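Local coordinates for protein CurF (Lyngbya majuscula, PDB 5DP2) that probably catalyses the NADPH-dependent reductive closure of a cyclopropane ring on an acyl-carrier-protein-bound intermediate in curacin A biosynthesis, at residues I139-S142 / F143-Y147. Residues are numbered along the deposited sequence; the frame is centred on the assembly and turned at random. Where two conformers were deposited one is given.
Sequences IFMS and FFTAY. With NAP (NADP nicotinamide-adenine-dinucleotide phosphate), chain B.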
loop_
_atom_site.group_PDB
_atom_site.type_symbol
_atom_site.label_atom_id
_atom_site.label_comp_id
_atom_site.label_asym_id
_atom_site.label_seq_id
_atom_site.Cartn_x
_atom_site.Cartn_y
_atom_site.Cartn_z
ATOM N N ILE A 139 2.607 -7.823 -1.622
ATOM C CA ILE A 139 3.582 -7.043 -2.394
ATOM C C ILE A 139 3.077 -5.721 -2.968
ATOM O O ILE A 139 3.706 -4.687 -2.774
ATOM C CB ILE A 139 4.178 -7.912 -3.547
ATOM C CG1 ILE A 139 4.978 -9.076 -2.972
ATOM C CG2 ILE A 139 5.014 -7.046 -4.482
ATOM C CD1 ILE A 139 5.469 -10.062 -4.006
ATOM N N PHE A 140 1.989 -5.757 -3.761
ATOM C CA PHE A 140 1.749 -4.693 -4.743
ATOM C C PHE A 140 1.655 -3.281 -4.160
ATOM O O PHE A 140 2.486 -2.420 -4.465
ATOM C CB PHE A 140 0.491 -5.026 -5.581
ATOM C CG PHE A 140 0.195 -4.022 -6.653
ATOM C CD1 PHE A 140 0.848 -4.077 -7.890
ATOM C CD2 PHE A 140 -0.711 -2.992 -6.442
ATOM C CE1 PHE A 140 0.594 -3.126 -8.861
ATOM C CE2 PHE A 140 -0.974 -2.042 -7.417
ATOM C CZ PHE A 140 -0.304 -2.107 -8.625
ATOM N N MET A 141 0.623 -2.984 -3.371
ATOM C CA MET A 141 0.443 -1.596 -3.025
ATOM C C MET A 141 1.590 -1.089 -2.141
ATOM O O MET A 141 2.095 0.026 -2.337
ATOM C CB MET A 141 -0.920 -1.375 -2.388
ATOM C CG MET A 141 -1.273 0.069 -2.187
ATOM S SD MET A 141 -1.368 1.108 -3.646
ATOM C CE MET A 141 -2.983 0.651 -4.264
ATOM N N SER A 142 2.003 -1.878 -1.163
ATOM C CA SER A 142 3.014 -1.396 -0.213
ATOM C C SER A 142 4.379 -1.181 -0.891
ATOM O O SER A 142 5.012 -0.142 -0.700
ATOM C CB SER A 142 3.117 -2.327 0.980
ATOM O OG SER A 142 1.896 -2.421 1.688
ATOM N N PHE A 143 4.849 -2.180 -1.647
ATOM C CA PHE A 143 6.135 -2.022 -2.320
ATOM C C PHE A 143 6.089 -1.053 -3.471
ATOM O O PHE A 143 7.088 -0.361 -3.716
ATOM C CB PHE A 143 6.734 -3.364 -2.768
ATOM C CG PHE A 143 7.355 -4.163 -1.649
ATOM C CD1 PHE A 143 8.688 -3.965 -1.310
ATOM C CD2 PHE A 143 6.613 -5.079 -0.934
ATOM C CE1 PHE A 143 9.280 -4.712 -0.301
ATOM C CE2 PHE A 143 7.213 -5.849 0.064
ATOM C CZ PHE A 143 8.550 -5.659 0.373
ATOM N N PHE A 144 5.002 -1.008 -4.257
ATOM C CA PHE A 144 4.987 -0.074 -5.375
ATOM C C PHE A 144 5.006 1.364 -4.847
ATOM O O PHE A 144 5.690 2.231 -5.399
ATOM C CB PHE A 144 3.822 -0.332 -6.341
ATOM C CG PHE A 144 4.021 -1.512 -7.271
ATOM C CD1 PHE A 144 4.402 -2.774 -6.826
ATOM C CD2 PHE A 144 3.782 -1.362 -8.641
ATOM C CE1 PHE A 144 4.551 -3.840 -7.693
ATOM C CE2 PHE A 144 3.930 -2.430 -9.516
ATOM C CZ PHE A 144 4.308 -3.663 -9.044
ATOM N N THR A 145 4.258 1.627 -3.752
ATOM C CA THR A 145 4.249 2.955 -3.137
ATOM C C THR A 145 5.632 3.320 -2.618
ATOM O O THR A 145 6.152 4.409 -2.879
ATOM C CB THR A 145 3.223 2.968 -1.988
ATOM O OG1 THR A 145 1.908 2.723 -2.504
ATOM C CG2 THR A 145 3.181 4.308 -1.275
ATOM N N ALA A 146 6.226 2.407 -1.845
ATOM C CA ALA A 146 7.524 2.694 -1.242
ATOM C C ALA A 146 8.619 2.842 -2.303
ATOM O O ALA A 146 9.507 3.682 -2.172
ATOM C CB ALA A 146 7.874 1.646 -0.219
ATOM N N TYR A 147 8.579 2.022 -3.354
ATOM C CA TYR A 147 9.593 2.113 -4.405
ATOM C C TYR A 147 9.453 3.406 -5.184
ATOM O O TYR A 147 10.441 4.104 -5.457
ATOM C CB TYR A 147 9.477 0.900 -5.346
ATOM C CG TYR A 147 10.600 0.831 -6.361
ATOM C CD1 TYR A 147 11.814 0.252 -6.043
ATOM C CD2 TYR A 147 10.444 1.327 -7.641
ATOM C CE1 TYR A 147 12.835 0.157 -6.965
ATOM C CE2 TYR A 147 11.480 1.258 -8.572
ATOM C CZ TYR A 147 12.676 0.670 -8.218
ATOM O OH TYR A 147 13.724 0.571 -9.123
HETATM P PA NAP B . -0.561 0.623 7.718
HETATM O O1A NAP B . -0.394 -0.856 7.791
HETATM O O2A NAP B . 0.644 1.489 7.672
HETATM O O5B NAP B . -1.516 1.043 8.928
HETATM C C5B NAP B . -1.616 2.408 9.355
HETATM C C4B NAP B . -0.414 2.865 10.155
HETATM O O4B NAP B . -0.694 4.141 10.681
HETATM C C3B NAP B . -0.054 1.962 11.297
HETATM O O3B NAP B . 1.241 1.413 11.038
HETATM C C2B NAP B . -0.054 2.862 12.547
HETATM O O2B NAP B . 1.047 2.788 13.409
HETATM C C1B NAP B . -0.034 4.259 11.958
HETATM N N9A NAP B . -0.800 5.245 12.708
HETATM C C8A NAP B . -2.150 5.500 12.601
HETATM N N7A NAP B . -2.515 6.489 13.449
HETATM C C5A NAP B . -1.399 6.872 14.086
HETATM C C6A NAP B . -1.093 7.849 15.079
HETATM N N6A NAP B . -2.070 8.637 15.571
HETATM N N1A NAP B . 0.163 7.962 15.490
HETATM C C2A NAP B . 1.107 7.163 14.980
HETATM N N3A NAP B . 0.945 6.219 14.049
HETATM C C4A NAP B . -0.300 6.068 13.626
HETATM O O3 NAP B . -1.493 1.000 6.460
HETATM P PN NAP B . -1.125 1.070 4.903
HETATM O O1N NAP B . -2.284 0.534 4.156
HETATM O O2N NAP B . 0.233 0.482 4.653
HETATM O O5D NAP B . -1.102 2.618 4.671
HETATM C C5D NAP B . -0.069 3.404 5.308
HETATM C C4D NAP B . -0.459 4.903 5.273
HETATM O O4D NAP B . -0.144 5.397 3.997
HETATM C C3D NAP B . -1.956 5.181 5.461
HETATM O O3D NAP B . -2.090 6.485 6.042
HETATM C C2D NAP B . -2.490 5.130 4.052
HETATM O O2D NAP B . -3.691 5.900 3.940
HETATM C C1D NAP B . -1.343 5.709 3.267
HETATM N N1N NAP B . -1.061 5.234 1.895
HETATM C C2N NAP B . -0.971 6.129 0.885
HETATM C C3N NAP B . -0.693 5.748 -0.425
HETATM C C7N NAP B . -0.602 6.777 -1.499
HETATM O O7N NAP B . -0.562 6.339 -2.628
HETATM N N7N NAP B . -0.559 8.092 -1.156
HETATM C C4N NAP B . -0.499 4.392 -0.707
HETATM C C5N NAP B . -0.593 3.492 0.346
HETATM C C6N NAP B . -0.872 3.926 1.648
HETATM P P2B NAP B . 1.306 1.595 14.441
HETATM O O1X NAP B . 1.626 0.361 13.607
HETATM O O2X NAP B . 2.479 2.099 15.233
HETATM O O3X NAP B . 0.039 1.425 15.245
#
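I139 receives F143 through its carbonyl: F143 N donates to I139 O at 3.0 Å, nearly in line with the C=O, and the same oxygen lies at the edge of the F143 ring, in its plane. The bond lies on the line of i to i+4 bonds running into helix 140-153. One residue along, F140 O accepts from F144 N, while the two side chains meet ring to ring. F140 has CG anti to its N (chi1 -178°), whereas F144 has CG anti to its carbonyl carbon (chi1 -77°), which brings the two rings together on one flank of the helix. Their planes are inclined by 37° and the rings meet obliquely; F140 CD1 sits over the centre of one F144 face, and F140 CE1 comes within 3.5 Å of F144 CE2. F285 meets the F140 ring, and L299 and M281 pack on F144. Exchanging F144 for an alanine would probably open a gap against one face of the F140 ring and leave that ring freer to turn. M141 O is gripped twice, by T145 N at 3.0 Å and by T145 OG1 at 2.7 Å, the donors arriving from opposite faces of the carbonyl plane. S142 O accepts from A146 N, continuing the pattern, while S142 OG turns to K336. T145 lines the NADP pocket: T145 OG1 lies 3.4 Å from NADP C4N, the carbon that carries the transferable hydride in the reduced cofactor, and the T145 CG2 methyl is 3.7 Å from the same NADP C4N. Because its proton is committed to M141 O, the T145 hydroxyl probably keeps a fixed orientation beside the nicotinamide.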